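Local coordinates for protein phosphatidylserine synthase (Haemophilus influenzae, PDB 3HSI) that belongs to the phospholipase D superfamily, as a paired assembly of alpha/beta chains in which mixed beta-sheets are packed against helices, at residues 269-274 / 369-374; 239-244 / 396-401; 262-267 / 285-290; 302-307 / 414-419. One frame throughout, in Å; residues are numbered along the deposited sequence.

Interaction 1 (269-274 / 369-374)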
# COMPACT_ATOMS: atom_id res chain seq x y z
N GLN C 269 -24.54 -1.64 -14.25
CA GLN C 269 -25.66 -1.15 -15.05
C GLN C 269 -25.68 -1.65 -16.48
O GLN C 269 -26.39 -1.10 -17.30
CB GLN C 269 -25.68 0.39 -15.06
CG GLN C 269 -26.34 0.97 -13.80
CD GLN C 269 -27.82 0.67 -13.78
OE1 GLN C 269 -28.55 1.08 -14.69
NE2 GLN C 269 -28.28 -0.05 -12.75
N VAL C 270 -24.89 -2.66 -16.79
CA VAL C 270 -24.96 -3.34 -18.08
C VAL C 270 -26.33 -3.99 -18.29
O VAL C 270 -26.79 -4.78 -17.45
CB VAL C 270 -23.84 -4.39 -18.20
CG1 VAL C 270 -23.98 -5.21 -19.51
CG2 VAL C 270 -22.50 -3.70 -18.12
N GLN C 271 -26.99 -3.68 -19.40
CA GLN C 271 -28.28 -4.28 -19.69
C GLN C 271 -28.14 -5.48 -20.62
O GLN C 271 -28.90 -6.45 -20.50
CB GLN C 271 -29.24 -3.25 -20.30
CG GLN C 271 -29.51 -2.04 -19.41
CD GLN C 271 -30.11 -2.43 -18.06
OE1 GLN C 271 -29.40 -2.48 -17.05
NE2 GLN C 271 -31.41 -2.69 -18.04
N LYS C 272 -27.18 -5.42 -21.54
CA LYS C 272 -27.01 -6.41 -22.60
C LYS C 272 -25.57 -6.91 -22.75
O LYS C 272 -25.33 -8.12 -22.71
CB LYS C 272 -27.47 -5.84 -23.95
CG LYS C 272 -28.98 -5.77 -24.08
CD LYS C 272 -29.38 -5.23 -25.42
CE LYS C 272 -30.88 -5.37 -25.63
NZ LYS C 272 -31.28 -6.67 -26.23
N LYS C 273 -24.63 -5.99 -22.97
CA LYS C 273 -23.25 -6.37 -23.29
C LYS C 273 -22.24 -5.41 -22.68
O LYS C 273 -22.45 -4.20 -22.66
CB LYS C 273 -23.02 -6.55 -24.82
CG LYS C 273 -21.57 -6.89 -25.18
CD LYS C 273 -21.40 -7.91 -26.32
CE LYS C 273 -20.14 -7.64 -27.13
NZ LYS C 273 -20.43 -6.50 -28.12
N LEU C 274 -21.16 -5.97 -22.17
CA LEU C 274 -20.04 -5.23 -21.63
C LEU C 274 -18.84 -5.60 -22.44
O LEU C 274 -18.58 -6.78 -22.63
CB LEU C 274 -19.78 -5.65 -20.18
CG LEU C 274 -18.55 -5.08 -19.48
CD1 LEU C 274 -18.65 -3.56 -19.45
CD2 LEU C 274 -18.44 -5.67 -18.02
N TRP C 369 -16.89 -0.40 -22.56
CA TRP C 369 -18.06 -0.03 -23.31
C TRP C 369 -19.27 -0.74 -22.70
O TRP C 369 -19.27 -1.95 -22.52
CB TRP C 369 -17.94 -0.48 -24.76
CG TRP C 369 -16.88 0.11 -25.62
CD1 TRP C 369 -17.07 1.06 -26.62
CD2 TRP C 369 -15.49 -0.25 -25.68
NE1 TRP C 369 -15.86 1.31 -27.27
CE2 TRP C 369 -14.89 0.51 -26.73
CE3 TRP C 369 -14.69 -1.14 -24.96
CZ2 TRP C 369 -13.53 0.40 -27.06
CZ3 TRP C 369 -13.35 -1.26 -25.30
CH2 TRP C 369 -12.78 -0.49 -26.33
N VAL C 370 -20.32 0.03 -22.43
CA VAL C 370 -21.56 -0.50 -21.85
C VAL C 370 -22.67 -0.40 -22.87
O VAL C 370 -23.01 0.70 -23.33
CB VAL C 370 -21.93 0.24 -20.55
CG1 VAL C 370 -23.34 -0.22 -20.02
CG2 VAL C 370 -20.81 -0.02 -19.52
N ASP C 371 -23.19 -1.56 -23.28
CA ASP C 371 -24.27 -1.62 -24.30
C ASP C 371 -23.89 -0.65 -25.45
O ASP C 371 -22.73 -0.66 -25.89
CB ASP C 371 -25.63 -1.30 -23.66
CG ASP C 371 -25.92 -2.17 -22.42
OD1 ASP C 371 -25.49 -3.33 -22.35
OD2 ASP C 371 -26.58 -1.69 -21.48
N ASP C 372 -24.81 0.20 -25.89
CA ASP C 372 -24.52 1.21 -26.93
C ASP C 372 -24.63 2.62 -26.36
O ASP C 372 -24.83 3.59 -27.10
CB ASP C 372 -25.45 1.03 -28.14
CG ASP C 372 -26.91 0.82 -27.71
OD1 ASP C 372 -27.20 0.81 -26.47
OD2 ASP C 372 -27.78 0.65 -28.61
N ARG C 373 -24.46 2.72 -25.04
CA ARG C 373 -24.90 3.87 -24.26
C ARG C 373 -23.74 4.64 -23.60
O ARG C 373 -23.73 5.88 -23.59
CB ARG C 373 -25.88 3.32 -23.21
CG ARG C 373 -26.63 4.30 -22.33
CD ARG C 373 -27.84 3.58 -21.61
NE ARG C 373 -27.43 2.81 -20.42
CZ ARG C 373 -27.08 1.51 -20.41
NH1 ARG C 373 -27.10 0.80 -21.54
NH2 ARG C 373 -26.73 0.90 -19.29
N TYR C 374 -22.75 3.91 -23.07
CA TYR C 374 -21.54 4.51 -22.48
C TYR C 374 -20.26 3.97 -23.07
O TYR C 374 -20.14 2.77 -23.33
CB TYR C 374 -21.47 4.22 -21.00
CG TYR C 374 -22.64 4.75 -20.20
CD1 TYR C 374 -22.68 6.09 -19.80
CD2 TYR C 374 -23.68 3.91 -19.84
CE1 TYR C 374 -23.71 6.58 -19.05
CE2 TYR C 374 -24.75 4.39 -19.10
CZ TYR C 374 -24.75 5.73 -18.70
OH TYR C 374 -25.78 6.21 -17.96
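Leu-274 and Val-370 form an antiparallel non-hydrogen-bonded pair, with their CA atoms 5.0 Å apart. One step on, Asp-371 N donates to Lys-273 O at 2.8 Å, and the strands part there. Asp-371 takes a positive phi of 45°, and beyond it Arg-373 and Tyr-374 both face Val-370 in a classic beta bulge.

The carboxylate of Asp-371 then takes over from the backbone pairing. Its OD1 accepts Lys-272 N at 2.8 Å, from 40° above the carboxylate plane, and Lys-273 N at 2.9 Å in a straighter bond of 164°. OD2 offers its syn lone pair to Gln-271 N, 2.9 Å away, and its anti lone pair to Arg-373 NH1 in a salt bridge. Four N-H groups thus fix the carboxylate, three of them from the consecutive residues Gln-271, Lys-272 and Lys-273, where the loop enters the strand. The bend at chi3 of Arg-373 also brings NH2 near Gln-269 O, but that bond is weak.

Apolar contact flanks this network: Val-370 CG1 meets Val-270 CG2 at 4.1 Å, and Val-370 CG2 meets Leu-274 CD1.

The side chain of Leu-274 packs on Phe-267 of helix 258-268 and on Ile-291 and Leu-294 of helix 285-296. Its backbone pairs with strand 300-306, while Trp-369 packs on helix 405-415.

Interaction 2 (239-244 / 396-401)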
# COMPACT_ATOMS: atom_id res chain seq x y z
N LYS C 239 -27.71 17.17 -16.31
CA LYS C 239 -27.96 15.76 -16.05
C LYS C 239 -28.86 15.17 -17.14
O LYS C 239 -29.68 15.88 -17.73
CB LYS C 239 -28.59 15.60 -14.68
CG LYS C 239 -27.61 15.78 -13.55
CD LYS C 239 -28.37 15.85 -12.26
CE LYS C 239 -27.53 16.30 -11.10
NZ LYS C 239 -28.47 16.28 -9.94
N LEU C 240 -28.67 13.88 -17.43
CA LEU C 240 -29.45 13.15 -18.45
C LEU C 240 -29.73 13.95 -19.74
O LEU C 240 -30.89 14.16 -20.10
CB LEU C 240 -30.76 12.61 -17.87
CG LEU C 240 -30.59 11.51 -16.80
CD1 LEU C 240 -31.95 11.06 -16.29
CD2 LEU C 240 -29.82 10.32 -17.34
N PRO C 241 -28.67 14.39 -20.44
CA PRO C 241 -28.96 15.10 -21.68
C PRO C 241 -29.53 14.11 -22.70
O PRO C 241 -29.45 12.90 -22.51
CB PRO C 241 -27.60 15.59 -22.13
CG PRO C 241 -26.66 14.54 -21.63
CD PRO C 241 -27.23 14.10 -20.29
N ASN C 242 -30.12 14.64 -23.75
CA ASN C 242 -30.72 13.80 -24.76
C ASN C 242 -29.83 13.79 -26.01
O ASN C 242 -30.30 13.61 -27.13
CB ASN C 242 -32.14 14.28 -25.08
CG ASN C 242 -32.87 13.34 -26.03
OD1 ASN C 242 -32.55 12.14 -26.08
ND2 ASN C 242 -33.84 13.87 -26.81
N VAL C 243 -28.54 14.03 -25.81
CA VAL C 243 -27.63 14.26 -26.93
C VAL C 243 -26.29 13.70 -26.50
O VAL C 243 -26.02 13.61 -25.28
CB VAL C 243 -27.54 15.79 -27.31
CG1 VAL C 243 -26.72 16.59 -26.29
CG2 VAL C 243 -26.95 15.97 -28.69
N LEU C 244 -25.49 13.30 -27.48
CA LEU C 244 -24.12 12.83 -27.25
C LEU C 244 -23.36 13.81 -26.34
O LEU C 244 -23.39 15.03 -26.57
CB LEU C 244 -23.42 12.73 -28.61
CG LEU C 244 -21.92 12.39 -28.60
CD1 LEU C 244 -21.65 11.00 -27.95
CD2 LEU C 244 -21.40 12.45 -30.01
N LEU C 396 -15.93 10.04 -19.66
CA LEU C 396 -17.12 9.23 -19.87
C LEU C 396 -17.98 9.85 -20.94
O LEU C 396 -18.56 10.92 -20.75
CB LEU C 396 -17.93 9.01 -18.58
CG LEU C 396 -19.17 8.11 -18.76
CD1 LEU C 396 -18.79 6.66 -19.18
CD2 LEU C 396 -20.06 8.07 -17.50
N ILE C 397 -18.06 9.16 -22.07
CA ILE C 397 -18.97 9.55 -23.14
C ILE C 397 -20.35 8.87 -22.96
O ILE C 397 -20.45 7.66 -22.81
CB ILE C 397 -18.38 9.21 -24.53
CG1 ILE C 397 -17.08 9.99 -24.74
CG2 ILE C 397 -19.38 9.52 -25.59
CD1 ILE C 397 -16.26 9.52 -25.90
N TYR C 398 -21.39 9.68 -22.96
CA TYR C 398 -22.77 9.24 -22.94
C TYR C 398 -23.38 9.48 -24.32
O TYR C 398 -23.43 10.62 -24.80
CB TYR C 398 -23.52 10.03 -21.88
CG TYR C 398 -24.98 9.64 -21.70
CD1 TYR C 398 -25.37 8.29 -21.62
CD2 TYR C 398 -25.96 10.62 -21.53
CE1 TYR C 398 -26.71 7.93 -21.44
CE2 TYR C 398 -27.30 10.28 -21.35
CZ TYR C 398 -27.67 8.94 -21.31
OH TYR C 398 -28.97 8.61 -21.11
N ASP C 399 -23.88 8.40 -24.92
CA ASP C 399 -24.39 8.41 -26.28
C ASP C 399 -25.79 7.82 -26.34
O ASP C 399 -25.98 6.75 -26.92
CB ASP C 399 -23.43 7.63 -27.20
CG ASP C 399 -23.78 7.76 -28.66
OD1 ASP C 399 -24.50 8.74 -29.04
OD2 ASP C 399 -23.34 6.86 -29.44
N PRO C 400 -26.79 8.51 -25.74
CA PRO C 400 -28.17 7.97 -25.61
C PRO C 400 -28.88 7.69 -26.94
O PRO C 400 -29.70 6.78 -26.99
CB PRO C 400 -28.92 9.06 -24.82
CG PRO C 400 -28.09 10.31 -24.96
CD PRO C 400 -26.66 9.84 -25.11
N GLN C 401 -28.58 8.45 -27.99
CA GLN C 401 -29.25 8.24 -29.27
C GLN C 401 -28.34 7.57 -30.30
O GLN C 401 -28.58 7.68 -31.49
CB GLN C 401 -29.78 9.58 -29.82
CG GLN C 401 -30.77 10.26 -28.88
CD GLN C 401 -31.56 11.35 -29.55
OE1 GLN C 401 -31.86 11.28 -30.75
NE2 GLN C 401 -31.93 12.36 -28.78
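Tyr-398 presents the edge of its ring to Pro-241, whose CG lies in the ring plane and whose CD is 3.9 Å from Tyr-398 CD2. This meeting takes place where the antiparallel strands 245-252 and 391-398 of a mixed sheet in this phospholipase D-family fold give way to loops.

Pro-400 lies over one face of the same ring, its CD 3.6 Å above the plane and over the centre. Pro-400 also reaches across to the incoming loop, with CG 3.8 Å from Pro-241 O. The tyrosine is therefore bordered by one proline at its edge and another on a face, and Tyr-374 and Phe-21 add further ring contacts.

Deeper in, Leu-244 CD1 packs 3.6 Å from Ile-397 CG2, and Leu-244 CA makes a CA-H...O contact with Tyr-398 O at 3.4 Å. The carboxylate of Asp-399 skirts this leucine, while its OD2 is taken by Leu-404 N.

At the solvent-facing end, a chi1 of -174° swings the Asn-242 amide toward Gln-401. There Gln-401 NE2 makes two weak, bent hydrogen bonds, to Asn-242 O at 2.6 Å and to Asn-242 OD1 at 2.8 Å. The fit is imperfect, because Asn-242 ND2, also a donor, lies 3.1 Å from Gln-401 NE2.

Interaction 3 (262-267 / 285-290)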
# COMPACT_ATOMS: atom_id res chain seq x y z
N VAL C 262 -17.65 5.32 -10.66
CA VAL C 262 -18.27 5.27 -11.99
C VAL C 262 -18.04 3.95 -12.74
O VAL C 262 -18.96 3.34 -13.27
CB VAL C 262 -17.89 6.51 -12.85
CG1 VAL C 262 -18.24 6.28 -14.32
CG2 VAL C 262 -18.61 7.76 -12.32
N ILE C 263 -16.80 3.48 -12.78
CA ILE C 263 -16.54 2.17 -13.39
C ILE C 263 -17.37 1.02 -12.74
O ILE C 263 -18.04 0.22 -13.44
CB ILE C 263 -15.01 1.88 -13.41
CG1 ILE C 263 -14.31 2.99 -14.23
CG2 ILE C 263 -14.72 0.46 -13.93
CD1 ILE C 263 -12.76 3.14 -14.00
N GLU C 264 -17.34 0.95 -11.41
CA GLU C 264 -18.10 -0.07 -10.70
C GLU C 264 -19.57 0.04 -11.07
O GLU C 264 -20.22 -0.97 -11.33
CB GLU C 264 -17.92 0.04 -9.17
CG GLU C 264 -16.45 -0.14 -8.74
CD GLU C 264 -16.20 0.01 -7.24
OE1 GLU C 264 -17.19 -0.01 -6.48
OE2 GLU C 264 -15.02 0.14 -6.82
N ASP C 265 -20.09 1.25 -11.13
CA ASP C 265 -21.49 1.46 -11.48
C ASP C 265 -21.80 1.17 -12.95
O ASP C 265 -22.91 0.73 -13.28
CB ASP C 265 -21.95 2.87 -11.07
CG ASP C 265 -22.01 3.05 -9.54
OD1 ASP C 265 -22.01 2.03 -8.79
OD2 ASP C 265 -22.07 4.21 -9.06
N LEU C 266 -20.85 1.43 -13.84
CA LEU C 266 -20.99 1.08 -15.24
C LEU C 266 -21.18 -0.44 -15.38
O LEU C 266 -22.09 -0.90 -16.05
CB LEU C 266 -19.82 1.62 -16.08
CG LEU C 266 -19.76 3.12 -16.44
CD1 LEU C 266 -18.41 3.48 -17.10
CD2 LEU C 266 -20.88 3.50 -17.41
N PHE C 267 -20.36 -1.22 -14.68
CA PHE C 267 -20.42 -2.69 -14.70
C PHE C 267 -21.73 -3.21 -14.12
O PHE C 267 -22.27 -4.21 -14.59
CB PHE C 267 -19.29 -3.29 -13.87
CG PHE C 267 -17.97 -3.44 -14.58
CD1 PHE C 267 -17.26 -4.64 -14.51
CD2 PHE C 267 -17.41 -2.38 -15.29
CE1 PHE C 267 -16.03 -4.77 -15.15
CE2 PHE C 267 -16.17 -2.51 -15.92
CZ PHE C 267 -15.49 -3.70 -15.85
N ARG C 285 -10.67 -7.38 -7.38
CA ARG C 285 -11.70 -8.33 -6.95
C ARG C 285 -13.10 -7.79 -7.12
O ARG C 285 -13.98 -8.54 -7.53
CB ARG C 285 -11.50 -8.80 -5.45
N THR C 286 -13.31 -6.51 -6.83
CA THR C 286 -14.65 -5.92 -6.98
C THR C 286 -15.13 -6.03 -8.44
O THR C 286 -16.31 -6.21 -8.66
CB THR C 286 -14.73 -4.42 -6.49
OG1 THR C 286 -16.07 -3.93 -6.64
CG2 THR C 286 -13.78 -3.48 -7.30
N LEU C 287 -14.24 -5.92 -9.41
CA LEU C 287 -14.65 -5.97 -10.81
C LEU C 287 -14.85 -7.41 -11.25
O LEU C 287 -15.70 -7.71 -12.11
CB LEU C 287 -13.65 -5.24 -11.73
CG LEU C 287 -13.70 -3.71 -11.69
CD1 LEU C 287 -13.02 -3.13 -12.91
CD2 LEU C 287 -15.13 -3.13 -11.58
N GLN C 288 -14.09 -8.32 -10.63
CA GLN C 288 -14.23 -9.73 -10.93
C GLN C 288 -15.61 -10.22 -10.49
O GLN C 288 -16.32 -10.92 -11.24
CB GLN C 288 -13.13 -10.53 -10.25
CG GLN C 288 -11.69 -10.31 -10.79
CD GLN C 288 -10.68 -11.12 -9.95
OE1 GLN C 288 -10.89 -12.31 -9.69
NE2 GLN C 288 -9.62 -10.45 -9.49
N HIS C 289 -16.00 -9.85 -9.28
CA HIS C 289 -17.32 -10.15 -8.77
C HIS C 289 -18.42 -9.59 -9.69
O HIS C 289 -19.42 -10.24 -9.95
CB HIS C 289 -17.49 -9.56 -7.38
CG HIS C 289 -16.49 -10.06 -6.37
ND1 HIS C 289 -16.08 -11.38 -6.29
CD2 HIS C 289 -15.85 -9.41 -5.35
CE1 HIS C 289 -15.24 -11.52 -5.27
NE2 HIS C 289 -15.08 -10.34 -4.69
N LYS C 290 -18.25 -8.36 -10.19
CA LYS C 290 -19.31 -7.78 -11.01
C LYS C 290 -19.45 -8.47 -12.37
O LYS C 290 -20.55 -8.59 -12.90
CB LYS C 290 -19.15 -6.26 -11.12
CG LYS C 290 -19.57 -5.55 -9.83
CD LYS C 290 -18.97 -4.14 -9.78
CE LYS C 290 -19.45 -3.40 -8.55
NZ LYS C 290 -18.82 -4.01 -7.34
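Glu-264 and Phe-267 face Leu-287 and Lys-290 across two helical segments whose axes run parallel within 13° and approach to 10.1 Å.

The apolar half is built on Leu-287. Its CD2 sits over the centre of the Phe-267 ring, 4.0 Å from the centroid and 13° off the normal, a CH-pi contact on the face. The sister methyl CD1 lies 3.9 Å from Phe-267 CZ and also reaches Ile-263 CG2 at 4.1 Å, so both branches of the leucine are engaged by the first helix.

Lys-290 supplies the other half with its aliphatic chain. CB approaches Phe-267 CB, and CE lies 3.8 Å from Glu-264 CB, while CD passes near Glu-264 O. A bend at chi4 (70°) then turns NZ back along its own helix to Thr-286 OG1, to which it donates at 2.8 Å. Glu-264 OE1 remains 4.4 Å from Lys-290 NZ, beyond a salt bridge. The carboxylate has firmer partners elsewhere: OE2 accepts from Trp-387 NE1, and OE1 pairs with Arg-216 of the second subunit, which also packs on Thr-286 and so sets the contact beside the subunit interface.

Phe-267 also rests on Leu-274 and Ile-276, which places the helix pair against the sheet. Helix 285-296 connects the parallel neighbours 273-277 and 300-306, the beta-alpha-beta crossover of an alpha/beta fold, and helix 258-268 packs beside that crossover helix.

Interaction 4 (302-307 / 414-419)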
# COMPACT_ATOMS: atom_id res chain seq x y z
N GLU C 302 -17.35 -9.28 -23.27
CA GLU C 302 -16.23 -9.49 -24.15
C GLU C 302 -14.98 -8.90 -23.48
O GLU C 302 -14.97 -7.76 -23.09
CB GLU C 302 -16.52 -8.81 -25.51
CG GLU C 302 -15.37 -8.92 -26.48
CD GLU C 302 -15.61 -8.19 -27.79
OE1 GLU C 302 -16.71 -7.61 -27.99
OE2 GLU C 302 -14.69 -8.23 -28.66
N ILE C 303 -13.91 -9.67 -23.37
CA ILE C 303 -12.69 -9.17 -22.77
C ILE C 303 -11.57 -9.33 -23.76
O ILE C 303 -11.39 -10.40 -24.35
CB ILE C 303 -12.37 -9.92 -21.45
CG1 ILE C 303 -13.56 -9.81 -20.48
CG2 ILE C 303 -11.05 -9.37 -20.85
CD1 ILE C 303 -13.47 -10.70 -19.19
N ILE C 304 -10.84 -8.24 -23.99
CA ILE C 304 -9.75 -8.26 -24.95
C ILE C 304 -8.47 -7.94 -24.20
O ILE C 304 -8.35 -6.87 -23.63
CB ILE C 304 -9.98 -7.21 -26.10
CG1 ILE C 304 -11.44 -7.26 -26.57
CG2 ILE C 304 -8.98 -7.45 -27.24
CD1 ILE C 304 -11.82 -6.31 -27.84
N VAL C 305 -7.52 -8.86 -24.21
CA VAL C 305 -6.21 -8.67 -23.60
C VAL C 305 -5.14 -9.09 -24.58
O VAL C 305 -5.44 -9.73 -25.59
CB VAL C 305 -6.04 -9.52 -22.30
CG1 VAL C 305 -6.90 -8.95 -21.21
CG2 VAL C 305 -6.42 -10.98 -22.56
N GLY C 306 -3.90 -8.74 -24.28
CA GLY C 306 -2.78 -9.22 -25.04
C GLY C 306 -2.46 -10.66 -24.70
O GLY C 306 -2.61 -11.11 -23.54
N ASP C 307 -2.07 -11.39 -25.74
CA ASP C 307 -1.27 -12.62 -25.59
C ASP C 307 -0.04 -12.31 -24.75
O ASP C 307 0.51 -11.22 -24.85
CB ASP C 307 -0.81 -13.09 -26.98
CG ASP C 307 -0.40 -14.56 -27.01
OD1 ASP C 307 -1.10 -15.36 -27.69
OD2 ASP C 307 0.63 -14.93 -26.40
N GLN C 414 -11.23 -2.44 -35.79
CA GLN C 414 -9.79 -2.28 -35.94
C GLN C 414 -9.07 -2.99 -34.80
O GLN C 414 -8.12 -3.76 -35.02
CB GLN C 414 -9.38 -0.81 -35.99
CG GLN C 414 -7.90 -0.63 -36.33
CD GLN C 414 -7.48 -1.44 -37.58
OE1 GLN C 414 -7.91 -1.16 -38.69
NE2 GLN C 414 -6.63 -2.43 -37.38
N ILE C 415 -9.53 -2.74 -33.58
CA ILE C 415 -8.95 -3.38 -32.41
C ILE C 415 -8.93 -4.91 -32.54
O ILE C 415 -7.89 -5.53 -32.29
CB ILE C 415 -9.63 -2.93 -31.11
CG1 ILE C 415 -9.22 -1.50 -30.79
CG2 ILE C 415 -9.21 -3.83 -29.92
CD1 ILE C 415 -10.16 -0.80 -29.82
N ARG C 416 -10.04 -5.50 -33.00
CA ARG C 416 -10.18 -6.95 -33.08
C ARG C 416 -9.35 -7.61 -34.18
O ARG C 416 -9.25 -8.86 -34.20
CB ARG C 416 -11.65 -7.30 -33.30
CG ARG C 416 -12.51 -7.04 -32.05
CD ARG C 416 -13.95 -7.45 -32.32
NE ARG C 416 -14.82 -7.10 -31.21
CZ ARG C 416 -15.87 -6.28 -31.29
NH1 ARG C 416 -16.18 -5.69 -32.45
NH2 ARG C 416 -16.60 -6.03 -30.20
N GLN C 417 -8.76 -6.80 -35.08
CA GLN C 417 -8.07 -7.33 -36.26
C GLN C 417 -6.98 -8.33 -35.92
O GLN C 417 -6.90 -9.38 -36.56
CB GLN C 417 -7.46 -6.24 -37.17
CG GLN C 417 -8.48 -5.41 -37.96
CD GLN C 417 -9.27 -6.25 -38.95
OE1 GLN C 417 -8.79 -7.29 -39.44
NE2 GLN C 417 -10.50 -5.84 -39.23
N HIS C 418 -6.13 -8.00 -34.95
CA HIS C 418 -5.03 -8.89 -34.57
C HIS C 418 -5.38 -9.79 -33.40
O HIS C 418 -4.47 -10.22 -32.69
CB HIS C 418 -3.77 -8.10 -34.28
CG HIS C 418 -3.23 -7.37 -35.47
ND1 HIS C 418 -2.78 -8.03 -36.59
CD2 HIS C 418 -3.06 -6.05 -35.72
CE1 HIS C 418 -2.35 -7.15 -37.48
NE2 HIS C 418 -2.50 -5.94 -36.97
N THR C 419 -6.68 -10.07 -33.20
CA THR C 419 -7.14 -10.94 -32.11
C THR C 419 -7.66 -12.28 -32.58
O THR C 419 -8.08 -12.43 -33.71
CB THR C 419 -8.32 -10.34 -31.30
OG1 THR C 419 -9.48 -10.27 -32.16
CG2 THR C 419 -7.97 -8.96 -30.72
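Glu-302 and Arg-416 join strand 300-306 to the C-terminal part of helix 405-415 by a salt bridge of two hydrogen bonds. The arginine grips side-on: NE donates to Glu-302 OE2 at 2.8 Å and 166°, and NH2 donates to Glu-302 OE1 at 2.7 Å and 150°. Both oxygens use their syn lone pairs, and the carboxylate and guanidinium planes are only 15° apart. OE2 lies in the guanidinium plane, whereas OE1 is tilted slightly from it. The glutamate chain is extended beyond CG and the arginine chain from CG to NE, which carries the two groups to this meeting.

The buried carboxylate has further positive company, which would probably favour its ionised form. OE2 forms a second salt bridge with Arg-354 NE, while OE1 has a weak, long ion pair with Lys-273 NZ. The remaining terminal nitrogen of Arg-416, NH1, makes a weak hydrogen bond to Asn-413 OD1.

Arg-416 O is an acceptor within its own segment. Thr-419 N donates to it at 3.0 Å, and Thr-419 OG1 is also directed to it, at a separation modelled as very short. That same OG1 accepts from Arg-354 NH1, so Arg-354 serves both segments.

Beside the polar group, Ile-304 fills the apolar side. Its CG2 meets Thr-419 CG2 at 3.9 Å and its CD1 meets Ile-415 CG2 at 4.2 Å.

Together these contacts lay the segment 414-419 against an interior strand, flanked by 273-277 and 351-356, where the chain re-enters the sheet at Thr-419, the first residue of strand 419-421: the layered helix-on-sheet packing of an alpha/beta domain.

How the interactions relate
Interactions 1, 2 and 4 reach one mixed sheet, and interaction 3 packs helices against it. Leu-274 ties interaction 1 to both 3 and 4: its side chain touches Phe-267, and its O accepts Glu-302 N at 2.9 Å. Interactions 1 and 2 are joined by Arg-373 O and Asp-399 N, with Tyr-374 against Tyr-398. Burial divides the four. Interactions 3 and 4 are buried, the former largely apolar, without a hydrogen bond across it, the latter centred on a charge pair. Interactions 1 and 2 are partly exposed at strand ends; there a carboxylate collects backbone N-H groups in one, while prolines and a tyrosine dominate the other.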